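Local structure of SusD superfamily protein (Bacteroides thetaiotaomicron VPI-5482, 3HDX) at residues 60-64 with 456-460; 83-87 with 136-140; 171-175 with 189-195; 200-204 with 219-223; 414-420 with 433-437. The protein probably binds polysaccharide at the outer membrane of Bacteroides thetaiotaomicron, as a homolog of the starch-binding protein SusD. All coordinates share one frame; numbering follows the deposited sequence. Where two conformers were deposited one is given.

Interaction 1 (60-64 with 456-460)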
# COMPACT_ATOMS: atom_id res chain seq x y z
N ASN A 60 -2.04 7.40 18.33
CA ASN A 60 -1.10 8.42 17.81
C ASN A 60 -0.16 8.99 18.89
O ASN A 60 0.25 10.15 18.80
CB ASN A 60 -1.82 9.56 17.06
CG ASN A 60 -0.86 10.35 16.17
OD1 ASN A 60 0.02 9.75 15.56
ND2 ASN A 60 -0.99 11.70 16.13
N GLU A 61 0.18 8.15 19.90
CA GLU A 61 1.10 8.52 20.98
C GLU A 61 2.45 7.93 20.61
O GLU A 61 2.98 7.03 21.27
CB GLU A 61 0.60 7.97 22.32
CG GLU A 61 -0.66 8.63 22.82
CD GLU A 61 -0.41 10.02 23.39
OE1 GLU A 61 0.78 10.41 23.48
OE2 GLU A 61 -1.40 10.71 23.75
N LEU A 62 3.03 8.47 19.51
CA LEU A 62 4.22 7.87 18.91
C LEU A 62 5.57 8.13 19.59
O LEU A 62 6.57 7.54 19.19
CB LEU A 62 4.28 8.24 17.42
CG LEU A 62 3.02 8.00 16.57
CD1 LEU A 62 3.35 8.34 15.11
CD2 LEU A 62 2.47 6.58 16.72
N ASN A 63 5.52 9.00 20.60
CA ASN A 63 6.69 9.29 21.47
C ASN A 63 6.73 8.46 22.74
O ASN A 63 7.68 8.61 23.56
CB ASN A 63 6.77 10.77 21.83
CG ASN A 63 7.72 11.52 20.98
OD1 ASN A 63 8.39 10.95 20.11
ND2 ASN A 63 7.80 12.81 21.22
N LYS A 64 5.77 7.55 22.93
CA LYS A 64 5.79 6.69 24.13
C LYS A 64 6.98 5.74 24.06
O LYS A 64 7.41 5.35 22.97
CB LYS A 64 4.44 5.99 24.37
CG LYS A 64 3.39 6.97 24.93
CD LYS A 64 2.13 6.26 25.36
CE LYS A 64 1.20 7.18 26.13
NZ LYS A 64 -0.17 6.61 26.44
N ILE A 456 0.81 14.27 12.01
CA ILE A 456 0.39 13.18 11.12
C ILE A 456 1.57 12.34 10.65
O ILE A 456 1.36 11.31 9.96
CB ILE A 456 -0.39 13.68 9.88
CG1 ILE A 456 0.45 14.67 9.04
CG2 ILE A 456 -1.78 14.22 10.30
CD1 ILE A 456 -0.08 14.84 7.61
N TYR A 457 2.80 12.72 11.01
CA TYR A 457 3.98 11.92 10.66
C TYR A 457 4.56 11.25 11.89
O TYR A 457 4.20 11.55 13.04
CB TYR A 457 5.02 12.82 9.98
CG TYR A 457 4.46 13.50 8.77
CD1 TYR A 457 4.00 12.75 7.71
CD2 TYR A 457 4.39 14.89 8.67
CE1 TYR A 457 3.50 13.34 6.58
CE2 TYR A 457 3.84 15.50 7.54
CZ TYR A 457 3.40 14.70 6.49
OH TYR A 457 2.89 15.24 5.31
N TRP A 458 5.41 10.29 11.62
CA TRP A 458 6.15 9.56 12.65
C TRP A 458 7.38 10.34 13.05
O TRP A 458 7.95 11.10 12.26
CB TRP A 458 6.59 8.16 12.17
CG TRP A 458 5.48 7.20 12.20
CD1 TRP A 458 4.37 7.19 11.38
CD2 TRP A 458 5.34 6.09 13.09
NE1 TRP A 458 3.56 6.13 11.72
CE2 TRP A 458 4.13 5.43 12.76
CE3 TRP A 458 6.14 5.58 14.14
CZ2 TRP A 458 3.67 4.30 13.47
CZ3 TRP A 458 5.69 4.44 14.82
CH2 TRP A 458 4.46 3.82 14.49
N PRO A 459 7.82 10.16 14.31
CA PRO A 459 9.11 10.74 14.67
C PRO A 459 10.25 10.07 13.88
O PRO A 459 10.09 8.94 13.41
CB PRO A 459 9.23 10.40 16.15
CG PRO A 459 8.30 9.36 16.43
CD PRO A 459 7.24 9.39 15.41
N VAL A 460 11.34 10.80 13.70
CA VAL A 460 12.59 10.27 13.21
C VAL A 460 13.27 9.53 14.39
O VAL A 460 13.28 10.02 15.52
CB VAL A 460 13.51 11.40 12.64
CG1 VAL A 460 14.88 10.85 12.17
CG2 VAL A 460 12.79 12.11 11.51

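Interaction 2 (83-87 with 136-140)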
# COMPACT_ATOMS: atom_id res chain seq x y z
N ASN A 83 19.16 2.50 -2.03
CA ASN A 83 20.57 2.28 -2.33
C ASN A 83 20.77 1.06 -3.25
O ASN A 83 21.56 1.10 -4.22
CB ASN A 83 21.36 2.15 -1.02
CG ASN A 83 22.82 2.46 -1.19
OD1 ASN A 83 23.18 3.29 -2.01
ND2 ASN A 83 23.64 1.84 -0.37
N ALA A 84 20.06 -0.03 -2.98
CA ALA A 84 20.17 -1.23 -3.83
C ALA A 84 19.72 -0.91 -5.27
O ALA A 84 20.34 -1.36 -6.26
CB ALA A 84 19.37 -2.39 -3.25
N ALA A 85 18.64 -0.13 -5.40
CA ALA A 85 18.18 0.32 -6.73
C ALA A 85 19.23 1.21 -7.42
O ALA A 85 19.53 0.99 -8.58
CB ALA A 85 16.82 1.07 -6.61
N SER A 86 19.81 2.15 -6.68
CA SER A 86 20.82 3.02 -7.25
C SER A 86 22.04 2.23 -7.75
O SER A 86 22.55 2.49 -8.85
CB SER A 86 21.28 4.04 -6.22
OG SER A 86 20.19 4.87 -5.84
N VAL A 87 22.48 1.26 -6.95
CA VAL A 87 23.63 0.40 -7.34
C VAL A 87 23.27 -0.40 -8.61
O VAL A 87 24.08 -0.48 -9.56
CB VAL A 87 24.09 -0.55 -6.19
CG1 VAL A 87 25.14 -1.55 -6.71
CG2 VAL A 87 24.67 0.26 -5.05
N THR A 136 20.02 10.43 -4.43
CA THR A 136 19.78 10.03 -5.83
C THR A 136 20.94 9.20 -6.44
O THR A 136 21.00 9.00 -7.67
CB THR A 136 19.59 11.34 -6.67
OG1 THR A 136 20.79 12.11 -6.59
CG2 THR A 136 18.40 12.16 -6.15
N TYR A 137 21.86 8.78 -5.57
CA TYR A 137 23.07 8.07 -5.98
C TYR A 137 23.44 7.02 -4.94
O TYR A 137 23.03 7.14 -3.77
CB TYR A 137 24.19 9.09 -6.15
CG TYR A 137 24.47 9.93 -4.90
CD1 TYR A 137 23.73 11.08 -4.64
CD2 TYR A 137 25.45 9.54 -3.97
CE1 TYR A 137 23.93 11.81 -3.50
CE2 TYR A 137 25.69 10.30 -2.84
CZ TYR A 137 24.94 11.43 -2.61
OH TYR A 137 25.16 12.19 -1.50
N SER A 138 24.26 6.04 -5.33
CA SER A 138 24.63 5.00 -4.38
C SER A 138 25.70 5.47 -3.39
O SER A 138 26.49 6.39 -3.67
CB SER A 138 25.09 3.73 -5.06
OG SER A 138 26.33 3.93 -5.67
N TYR A 139 25.71 4.83 -2.23
CA TYR A 139 26.68 5.15 -1.18
C TYR A 139 27.04 3.85 -0.47
O TYR A 139 26.38 2.84 -0.67
CB TYR A 139 26.15 6.20 -0.21
CG TYR A 139 24.85 5.83 0.43
CD1 TYR A 139 23.63 6.09 -0.20
CD2 TYR A 139 24.83 5.16 1.65
CE1 TYR A 139 22.42 5.72 0.39
CE2 TYR A 139 23.62 4.77 2.26
CZ TYR A 139 22.43 5.06 1.62
OH TYR A 139 21.27 4.67 2.22
N ASP A 140 28.12 3.87 0.30
CA ASP A 140 28.58 2.66 1.00
C ASP A 140 27.71 2.32 2.19
O ASP A 140 27.33 3.21 2.96
CB ASP A 140 30.02 2.84 1.51
CG ASP A 140 31.04 2.90 0.39
OD1 ASP A 140 30.80 2.44 -0.74
OD2 ASP A 140 32.16 3.38 0.68
O HOH W 1 21.22 5.46 -3.06

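Interaction 3 (171-175 with 189-195). With EDO (1,2-ethanediol), chain B.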
# COMPACT_ATOMS: atom_id res chain seq x y z
N PRO A 171 6.67 -2.78 -19.25
CA PRO A 171 5.59 -3.37 -20.03
C PRO A 171 4.36 -3.65 -19.15
O PRO A 171 4.40 -3.52 -17.92
CB PRO A 171 6.23 -4.67 -20.53
CG PRO A 171 7.02 -5.12 -19.32
CD PRO A 171 7.57 -3.82 -18.72
N TYR A 172 3.25 -3.96 -19.80
CA TYR A 172 2.04 -4.45 -19.12
C TYR A 172 2.30 -5.88 -18.60
O TYR A 172 1.96 -6.19 -17.45
CB TYR A 172 0.82 -4.41 -20.01
CG TYR A 172 0.41 -3.01 -20.35
CD1 TYR A 172 -0.09 -2.17 -19.36
CD2 TYR A 172 0.44 -2.51 -21.65
CE1 TYR A 172 -0.50 -0.89 -19.64
CE2 TYR A 172 0.02 -1.22 -21.92
CZ TYR A 172 -0.46 -0.40 -20.91
OH TYR A 172 -0.89 0.89 -21.17
N GLN A 173 2.87 -6.74 -19.47
CA GLN A 173 3.23 -8.12 -19.12
C GLN A 173 4.65 -8.40 -19.60
O GLN A 173 5.10 -7.79 -20.59
CB GLN A 173 2.23 -9.11 -19.71
CG GLN A 173 0.86 -8.94 -19.08
CD GLN A 173 -0.10 -10.04 -19.35
OE1 GLN A 173 0.23 -11.21 -19.24
NE2 GLN A 173 -1.34 -9.69 -19.66
N TYR A 174 5.31 -9.33 -18.92
CA TYR A 174 6.72 -9.64 -19.17
C TYR A 174 6.92 -10.94 -19.93
O TYR A 174 6.50 -11.98 -19.47
CB TYR A 174 7.46 -9.74 -17.84
CG TYR A 174 7.66 -8.39 -17.17
CD1 TYR A 174 6.71 -7.85 -16.32
CD2 TYR A 174 8.83 -7.66 -17.39
CE1 TYR A 174 6.93 -6.59 -15.72
CE2 TYR A 174 9.05 -6.43 -16.81
CZ TYR A 174 8.08 -5.91 -15.95
OH TYR A 174 8.34 -4.69 -15.38
N GLY A 175 7.61 -10.84 -21.05
CA GLY A 175 8.00 -11.97 -21.86
C GLY A 175 6.92 -12.53 -22.76
O GLY A 175 5.74 -12.21 -22.63
N TRP A 189 4.16 -14.04 -14.54
CA TRP A 189 4.67 -12.86 -13.83
C TRP A 189 3.58 -11.90 -13.33
O TRP A 189 3.91 -10.91 -12.65
CB TRP A 189 5.67 -12.12 -14.69
CG TRP A 189 6.97 -12.81 -14.96
CD1 TRP A 189 7.49 -13.16 -16.18
CD2 TRP A 189 7.96 -13.15 -13.99
NE1 TRP A 189 8.75 -13.70 -16.02
CE2 TRP A 189 9.06 -13.70 -14.68
CE3 TRP A 189 8.03 -13.04 -12.59
CZ2 TRP A 189 10.22 -14.15 -14.00
CZ3 TRP A 189 9.19 -13.47 -11.92
CH2 TRP A 189 10.26 -14.01 -12.63
N GLN A 190 2.32 -12.15 -13.70
CA GLN A 190 1.21 -11.27 -13.26
C GLN A 190 1.11 -11.30 -11.73
O GLN A 190 1.18 -12.36 -11.11
CB GLN A 190 -0.12 -11.73 -13.83
CG GLN A 190 -0.27 -11.50 -15.31
CD GLN A 190 -1.54 -12.11 -15.88
OE1 GLN A 190 -2.43 -12.51 -15.13
NE2 GLN A 190 -1.64 -12.13 -17.23
N GLY A 191 0.98 -10.13 -11.11
CA GLY A 191 0.93 -10.08 -9.64
C GLY A 191 2.24 -10.35 -8.96
O GLY A 191 2.25 -10.58 -7.75
N LYS A 192 3.34 -10.34 -9.72
CA LYS A 192 4.67 -10.63 -9.17
C LYS A 192 5.63 -9.46 -9.46
O LYS A 192 6.22 -8.87 -8.53
CB LYS A 192 5.17 -12.00 -9.68
CG LYS A 192 4.19 -13.11 -9.23
CD LYS A 192 4.70 -14.52 -9.33
CE LYS A 192 3.73 -15.49 -8.67
NZ LYS A 192 4.28 -16.89 -8.73
N LEU A 193 5.75 -9.09 -10.71
CA LEU A 193 6.59 -7.96 -11.12
C LEU A 193 5.82 -6.63 -11.24
O LEU A 193 4.64 -6.63 -11.62
CB LEU A 193 7.27 -8.27 -12.46
CG LEU A 193 8.17 -9.52 -12.42
CD1 LEU A 193 8.68 -9.76 -13.83
CD2 LEU A 193 9.33 -9.46 -11.40
N PHE A 194 6.51 -5.53 -10.94
CA PHE A 194 6.00 -4.18 -11.07
C PHE A 194 5.76 -3.95 -12.58
O PHE A 194 6.69 -4.10 -13.39
CB PHE A 194 7.08 -3.25 -10.51
CG PHE A 194 6.60 -1.92 -10.08
CD1 PHE A 194 6.46 -0.90 -10.98
CD2 PHE A 194 6.41 -1.65 -8.72
CE1 PHE A 194 6.04 0.33 -10.58
CE2 PHE A 194 6.00 -0.39 -8.32
CZ PHE A 194 5.84 0.60 -9.26
N ASN A 195 4.53 -3.63 -12.97
CA ASN A 195 4.19 -3.43 -14.37
C ASN A 195 3.88 -1.96 -14.62
O ASN A 195 3.93 -1.11 -13.70
CB ASN A 195 3.04 -4.39 -14.76
CG ASN A 195 1.74 -4.09 -14.01
OD1 ASN A 195 1.20 -2.99 -14.12
ND2 ASN A 195 1.21 -5.09 -13.28
C1 EDO B . 8.58 -17.02 -10.97
O1 EDO B . 7.37 -17.06 -10.21
C2 EDO B . 8.20 -16.74 -12.41
O2 EDO B . 7.41 -17.81 -12.95

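Interaction 4 (200-204 with 219-223)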
# COMPACT_ATOMS: atom_id res chain seq x y z
N TYR A 200 1.80 3.69 -12.74
CA TYR A 200 0.68 4.65 -12.78
C TYR A 200 -0.08 4.74 -11.46
O TYR A 200 -0.54 5.83 -11.11
CB TYR A 200 -0.28 4.39 -13.95
CG TYR A 200 0.17 4.93 -15.29
CD1 TYR A 200 0.16 6.29 -15.53
CD2 TYR A 200 0.61 4.10 -16.30
CE1 TYR A 200 0.55 6.82 -16.76
CE2 TYR A 200 0.97 4.61 -17.56
CZ TYR A 200 0.96 5.95 -17.78
OH TYR A 200 1.33 6.49 -18.98
N SER A 201 -0.20 3.63 -10.75
CA SER A 201 -0.92 3.61 -9.48
C SER A 201 -0.19 4.43 -8.43
O SER A 201 -0.84 5.13 -7.64
CB SER A 201 -1.21 2.17 -8.97
OG SER A 201 -0.09 1.56 -8.37
N VAL A 202 1.14 4.37 -8.44
CA VAL A 202 1.94 5.17 -7.52
C VAL A 202 1.75 6.64 -7.89
O VAL A 202 1.61 7.48 -6.99
CB VAL A 202 3.43 4.71 -7.45
CG1 VAL A 202 4.19 5.55 -6.41
CG2 VAL A 202 3.53 3.23 -7.12
N LEU A 203 1.84 6.97 -9.18
CA LEU A 203 1.59 8.37 -9.64
C LEU A 203 0.24 8.87 -9.17
O LEU A 203 0.14 9.97 -8.63
CB LEU A 203 1.70 8.51 -11.17
CG LEU A 203 3.11 8.52 -11.75
CD1 LEU A 203 2.99 8.46 -13.26
CD2 LEU A 203 3.82 9.81 -11.35
N ALA A 204 -0.80 8.06 -9.38
CA ALA A 204 -2.15 8.47 -8.98
C ALA A 204 -2.21 8.83 -7.49
O ALA A 204 -2.78 9.83 -7.10
CB ALA A 204 -3.20 7.37 -9.32
N TYR A 219 -4.61 9.69 -14.15
CA TYR A 219 -3.87 8.46 -13.94
C TYR A 219 -4.76 7.30 -13.50
O TYR A 219 -4.58 6.18 -13.97
CB TYR A 219 -2.71 8.65 -12.95
CG TYR A 219 -1.62 9.60 -13.43
CD1 TYR A 219 -1.10 9.50 -14.73
CD2 TYR A 219 -1.08 10.55 -12.58
CE1 TYR A 219 -0.09 10.37 -15.15
CE2 TYR A 219 -0.06 11.39 -12.99
CZ TYR A 219 0.41 11.30 -14.28
OH TYR A 219 1.45 12.13 -14.70
N SER A 220 -5.71 7.55 -12.60
CA SER A 220 -6.64 6.51 -12.17
C SER A 220 -7.46 6.02 -13.38
O SER A 220 -7.69 4.82 -13.56
CB SER A 220 -7.57 7.03 -11.06
OG SER A 220 -6.86 7.41 -9.90
N ALA A 221 -7.91 6.98 -14.20
CA ALA A 221 -8.65 6.65 -15.44
C ALA A 221 -7.82 5.77 -16.36
O ALA A 221 -8.28 4.76 -16.87
CB ALA A 221 -9.10 7.95 -16.16
N PHE A 222 -6.55 6.09 -16.50
CA PHE A 222 -5.67 5.34 -17.39
C PHE A 222 -5.58 3.89 -16.91
O PHE A 222 -5.65 2.94 -17.69
CB PHE A 222 -4.28 5.98 -17.48
CG PHE A 222 -3.43 5.38 -18.54
CD1 PHE A 222 -3.48 5.90 -19.83
CD2 PHE A 222 -2.63 4.28 -18.29
CE1 PHE A 222 -2.72 5.31 -20.87
CE2 PHE A 222 -1.90 3.65 -19.31
CZ PHE A 222 -1.93 4.20 -20.61
N ILE A 223 -5.41 3.72 -15.61
CA ILE A 223 -5.35 2.39 -15.01
C ILE A 223 -6.61 1.56 -15.27
O ILE A 223 -6.55 0.41 -15.72
CB ILE A 223 -5.04 2.46 -13.48
CG1 ILE A 223 -3.67 3.08 -13.23
CG2 ILE A 223 -5.12 1.07 -12.86
CD1 ILE A 223 -3.54 3.66 -11.81

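Interaction 5 (414-420 with 433-437). With EDO (1,2-ethanediol), chain E.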
# COMPACT_ATOMS: atom_id res chain seq x y z
N ALA A 414 -17.62 12.16 1.89
CA ALA A 414 -17.59 11.41 3.16
C ALA A 414 -17.97 9.93 2.88
O ALA A 414 -17.34 9.00 3.39
CB ALA A 414 -18.48 12.06 4.23
N GLU A 415 -18.99 9.72 2.05
CA GLU A 415 -19.43 8.36 1.73
C GLU A 415 -18.40 7.53 0.93
O GLU A 415 -18.22 6.34 1.20
CB GLU A 415 -20.81 8.33 1.07
CG GLU A 415 -21.35 6.93 0.81
CD GLU A 415 -21.49 6.07 2.05
OE1 GLU A 415 -21.59 6.59 3.19
OE2 GLU A 415 -21.49 4.84 1.85
N ILE A 416 -17.71 8.18 0.00
CA ILE A 416 -16.61 7.53 -0.73
C ILE A 416 -15.55 7.05 0.28
O ILE A 416 -15.08 5.90 0.16
CB ILE A 416 -15.97 8.46 -1.76
CG1 ILE A 416 -16.97 8.76 -2.91
CG2 ILE A 416 -14.69 7.83 -2.36
CD1 ILE A 416 -16.64 9.92 -3.79
N PHE A 417 -15.21 7.90 1.26
CA PHE A 417 -14.27 7.45 2.31
C PHE A 417 -14.82 6.32 3.20
O PHE A 417 -14.06 5.47 3.60
CB PHE A 417 -13.70 8.62 3.08
CG PHE A 417 -12.64 9.31 2.32
CD1 PHE A 417 -11.36 8.75 2.24
CD2 PHE A 417 -12.88 10.50 1.64
CE1 PHE A 417 -10.35 9.38 1.52
CE2 PHE A 417 -11.88 11.10 0.93
CZ PHE A 417 -10.63 10.55 0.84
N GLU A 418 -16.14 6.28 3.45
CA GLU A 418 -16.71 5.15 4.20
C GLU A 418 -16.65 3.88 3.36
O GLU A 418 -16.46 2.81 3.90
CB GLU A 418 -18.16 5.43 4.62
CG GLU A 418 -18.27 6.55 5.62
CD GLU A 418 -17.41 6.37 6.88
OE1 GLU A 418 -17.41 5.28 7.43
OE2 GLU A 418 -16.75 7.36 7.29
N GLU A 419 -16.84 4.01 2.04
CA GLU A 419 -16.71 2.84 1.16
C GLU A 419 -15.26 2.32 1.16
O GLU A 419 -15.02 1.10 1.18
CB GLU A 419 -17.25 3.10 -0.24
CG GLU A 419 -17.46 1.78 -1.05
CD GLU A 419 -18.52 0.85 -0.48
OE1 GLU A 419 -19.45 1.30 0.24
OE2 GLU A 419 -18.46 -0.35 -0.79
N ARG A 420 -14.29 3.23 1.08
CA ARG A 420 -12.89 2.81 1.21
C ARG A 420 -12.63 2.12 2.57
O ARG A 420 -11.87 1.16 2.67
CB ARG A 420 -11.97 4.03 1.06
CG ARG A 420 -11.95 4.61 -0.32
CD ARG A 420 -10.95 5.77 -0.50
NE ARG A 420 -9.55 5.35 -0.32
CZ ARG A 420 -8.79 4.81 -1.26
NH1 ARG A 420 -9.18 4.71 -2.54
NH2 ARG A 420 -7.57 4.42 -0.94
N ASP A 433 -5.97 7.52 4.16
CA ASP A 433 -7.29 7.93 3.72
C ASP A 433 -7.90 8.95 4.67
O ASP A 433 -8.52 9.93 4.23
CB ASP A 433 -8.23 6.74 3.61
CG ASP A 433 -7.93 5.85 2.40
OD1 ASP A 433 -7.05 6.15 1.57
OD2 ASP A 433 -8.61 4.82 2.26
N LEU A 434 -7.69 8.79 5.99
CA LEU A 434 -8.25 9.77 6.96
C LEU A 434 -7.64 11.14 6.73
O LEU A 434 -8.36 12.15 6.83
CB LEU A 434 -7.98 9.30 8.40
CG LEU A 434 -9.01 8.33 8.97
CD1 LEU A 434 -8.47 7.73 10.27
CD2 LEU A 434 -10.34 9.04 9.22
N VAL A 435 -6.34 11.17 6.43
CA VAL A 435 -5.64 12.44 6.15
C VAL A 435 -6.17 13.06 4.84
O VAL A 435 -6.54 14.23 4.82
CB VAL A 435 -4.09 12.25 6.13
CG1 VAL A 435 -3.39 13.55 5.69
CG2 VAL A 435 -3.55 11.76 7.52
N ARG A 436 -6.24 12.29 3.75
CA ARG A 436 -6.76 12.87 2.48
C ARG A 436 -8.21 13.34 2.67
O ARG A 436 -8.60 14.39 2.19
CB ARG A 436 -6.69 11.88 1.32
CG ARG A 436 -5.28 11.45 0.96
CD ARG A 436 -5.17 10.93 -0.47
NE ARG A 436 -6.26 10.03 -0.78
CZ ARG A 436 -6.39 8.80 -0.27
NH1 ARG A 436 -5.42 8.23 0.46
NH2 ARG A 436 -7.51 8.12 -0.53
N ARG A 437 -9.01 12.52 3.35
CA ARG A 437 -10.39 12.91 3.68
C ARG A 437 -10.45 14.21 4.45
O ARG A 437 -11.24 15.09 4.09
CB ARG A 437 -11.06 11.81 4.51
CG ARG A 437 -12.52 12.09 4.90
CD ARG A 437 -12.99 11.26 6.05
NE ARG A 437 -14.33 11.69 6.47
CZ ARG A 437 -14.60 12.80 7.13
NH1 ARG A 437 -13.61 13.60 7.54
NH2 ARG A 437 -15.86 13.11 7.43
C1 EDO E . -14.51 9.19 9.00
O1 EDO E . -14.36 7.86 8.45
C2 EDO E . -14.98 9.11 10.43
O2 EDO E . -14.00 8.42 11.20
O HOH W 2 -16.13 9.60 5.78

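Interaction 1 (60-64 with 456-460)
The indole of Trp458 has one face covered by Leu62, whose CD1 methyl sits over the five-membered ring in a CH-pi contact, 3.7 Å from that ring's centroid and 12° off its normal. CD1 comes nearest to Trp458 CD2, at 3.6 Å, one of the two carbons the rings share. The two side chains cross at about a right angle, and while CD1 covers the five-membered ring, the other methyl, CD2, reaches toward CZ2 and CH2 of the six-membered one. The torsions of Leu62 account for this: CG stands anti to the carbonyl carbon (chi1 -51°), and the extended chi2 carries CD1 on toward the ring. The pyrrolidine of Pro459 takes up the base of the leucine, with Pro459 CD 3.8 Å from Leu62 CB and Pro459 CG 3.7 Å from Leu62 O. Asn63 flanks Pro459 at the solvent side, and its ND2 is hydrogen-bonded to the backbone carbonyl of Trp477. Beyond the two segments, Trp458 also packs on Leu69 and Val72 of helix 67-73 and on Trp129 of helix 104-129. Between 60-64 and 456-460 the contact is apolar packing, and polar groups nearby are served from elsewhere, Tyr457 O by Trp477 NE1 and Asn60 OD1 by Arg42. Asn60 ends helix 52-58 in a Schellman motif, and a type I beta turn from Glu61 to Lys64 then presents Leu62 to the indole: apolar loop-to-loop packing between the N-terminal and C-terminal parts of a largely helical SusD-family fold.

Interaction 2 (83-87 with 136-140)
An asparagine on helix 76-91 grips the backbone of the extended loop 136-140, through a pair of side-chain-to-backbone hydrogen bonds from helix to loop within the helical N-terminal part of this SusD-family protein. The amide of Asn83 engages Tyr139 twice: Tyr139 N donates to Asn83 OD1 at 3.0 Å, and Asn83 ND2 donates to Tyr139 O at 2.9 Å. The second bond is nearly straight (166°) and leaves in the plane of the Asn83 amide, although it is tilted from the plane of the Tyr139 carbonyl. With both the N-H and the C=O of one residue held, the amide can hardly turn over. Its flat group also lies against one face of the Tyr139 ring, the two planes 14° apart and OD1 over the rim of the ring. Tyr139 reaches this place because its CG lies between the backbone N and the carbonyl carbon (chi1 56°), folding the ring back over Asn83. The ring meets Phe144 edge-to-face as well. One turn along the helix, Ser86 CB packs against Ser138 N, and the hydroxyl of Ser86 is bonded to Arg118 of helix 104-129. Ser138 OG is held by Glu90, while Ser138 CB presses tightly on Val87 CG2, 3.5 Å away. A water is hydrogen-bonded to Asn83 OD1, Ser86 OG and Tyr137 O, the last at 2.6 Å.

Interaction 3 (171-175 with 189-195)
Segments 171-175 and 189-195 belong to one long connection between helices 152-169 and 196-209, and their backbones come closest at Tyr172 and Asn195, whose CA atoms are 5.3 Å apart. Tyr174 makes the largest share of the contact. Its hydroxyl donates to Phe194 O at 2.7 Å, approaching almost in line with the carbonyl (C=O...donor angle 169°), and the acceptor lies at the ring's edge, near its plane. Over one face sits Leu193 CD1 in a CH-pi contact, 3.9 Å from the ring centroid; the opposite face is covered by Pro171 CG, from its own segment. Leu193 CD1 also lies over one face of the Trp189 indole, wedged between the two aromatic residues. The indole's edge turns to Tyr174, with Trp189 CD1 3.6 Å from Tyr174 O, while its NE1 is bonded to Tyr181 O. On the other face of the indole rests an ethanediol, probably from the crystallisation liquor. At the margin, Gln190 NE2 donates to Gln173 OE1 at 2.9 Å from above the carbonyl plane, the two amides standing nearly perpendicular (83°). Each amide has a further partner: Gln173 NE2 reaches Glu229 O, and Gln190 OE1 accepts from Asn231. Held on both ring faces and by its hydroxyl, Tyr174 thus ties the two ends of the connection together by packing and one hydrogen bond, just ahead of the helix that Asn195 caps.

Interaction 4 (200-204 with 219-223)
Tyr200 packs helix 196-209 against helix 213-226 in an antiparallel helical hairpin, the sequential pairing expected of the TPR-like helical part of SusD relatives; the short axes approach to 8.8 Å at 153°. Starting at its root, Tyr200 CB meets Ile223 CG1 at 3.7 Å. From there the ring divides its two sides between two aromatic neighbours. CD1 touches Tyr219 CD1 at 3.5 Å, and CE1 follows close to the same atom, so Tyr219 lies at the ring's edge with the planes 46° apart. On the other side, CD2 and CE2 lie against Phe222, CE2 reaching Phe222 CE2 at 3.5 Å. That pair is oblique, its centroids 4.5 Å apart, and Phe222 CD2 stands over one face of the tyrosine near the rim. CZ still lies over the phenylalanine ring, and Tyr200 OH, at the tip, ends 4.3 Å from Phe222 CE2. Phe222 is in turn stacked on the ring of His226. Without the ring, as with an alanine here, Tyr219 and Phe222 would probably lose the group that joins them, and a gap would open between the helices. Leu203 adds to the packing, its CB over one face of Tyr219, 4.0 Å from the centroid, and Ala204, the point of closest backbone approach, sets its CB against Tyr219 CB. Ile223, extended along its chain (chi2 158°), sets CD1 against the backbone of the facing helix, 3.5 Å from Ser201 N.

Interaction 5 (414-420 with 433-437)
Arg420 bends at chi3 (64°) and Arg436 at its own chi3 (-44°), and the two turns bring both guanidinium groups onto the carboxylate of Asp433. Arg420 grips it side-on: NE donates to OD2 of Asp433 at 2.8 Å from above the carboxylate plane, and NH2 reaches OD1 of Asp433 on its syn lone pair at 3.1 Å. Arg436 comes end-on, NH1 using the anti lone pair of Asp433 OD1 while NH2 meets the same oxygen from above. OD1 therefore takes three bonds, which would probably keep the aspartate ionised. The arginines have further acids, Asp365 for Arg420 and Glu372 for Arg436, both on helix 363-376. With an asparagine here the negative charge would be gone, and the two guanidinium groups, 3.4 Å apart from Arg420 NE to Arg436 NH2, would probably be less firmly drawn together. Arg437 CB stands over the centre of the Phe417 ring, 3.5 Å from its centroid, in a CH-pi contact. A water bridges Arg437 NE, Glu418 OE2 and Ala414 O, and Arg437 NH2 is salt-bridged to Asp443. A buried salt-bridge network beside an aromatic face thus joins the nearly antiparallel helices 409-423 and 430-441 as a hairpin of the helical SusD fold.

Interactions 1, 4 and 5 are largely buried, whereas interactions 2 and 3 are only partly so. Interactions 4 and 5 each join neighbouring antiparallel helices, but by different means: aromatic and aliphatic packing in the first, a charged network in the second. Helix 363-376 lines both, although their nearest atoms are about 7 Å apart. Interaction 3 leads directly into the helix that carries 200-204, and it touches interaction 4 through Tyr172 on Phe222. Interaction 2 ties a loop to a helix through backbone-directed amide bonds and water. Interaction 1, an apolar loop contact, spans the longest sequence separation and meets interaction 5 where Ile456 packs on Val435.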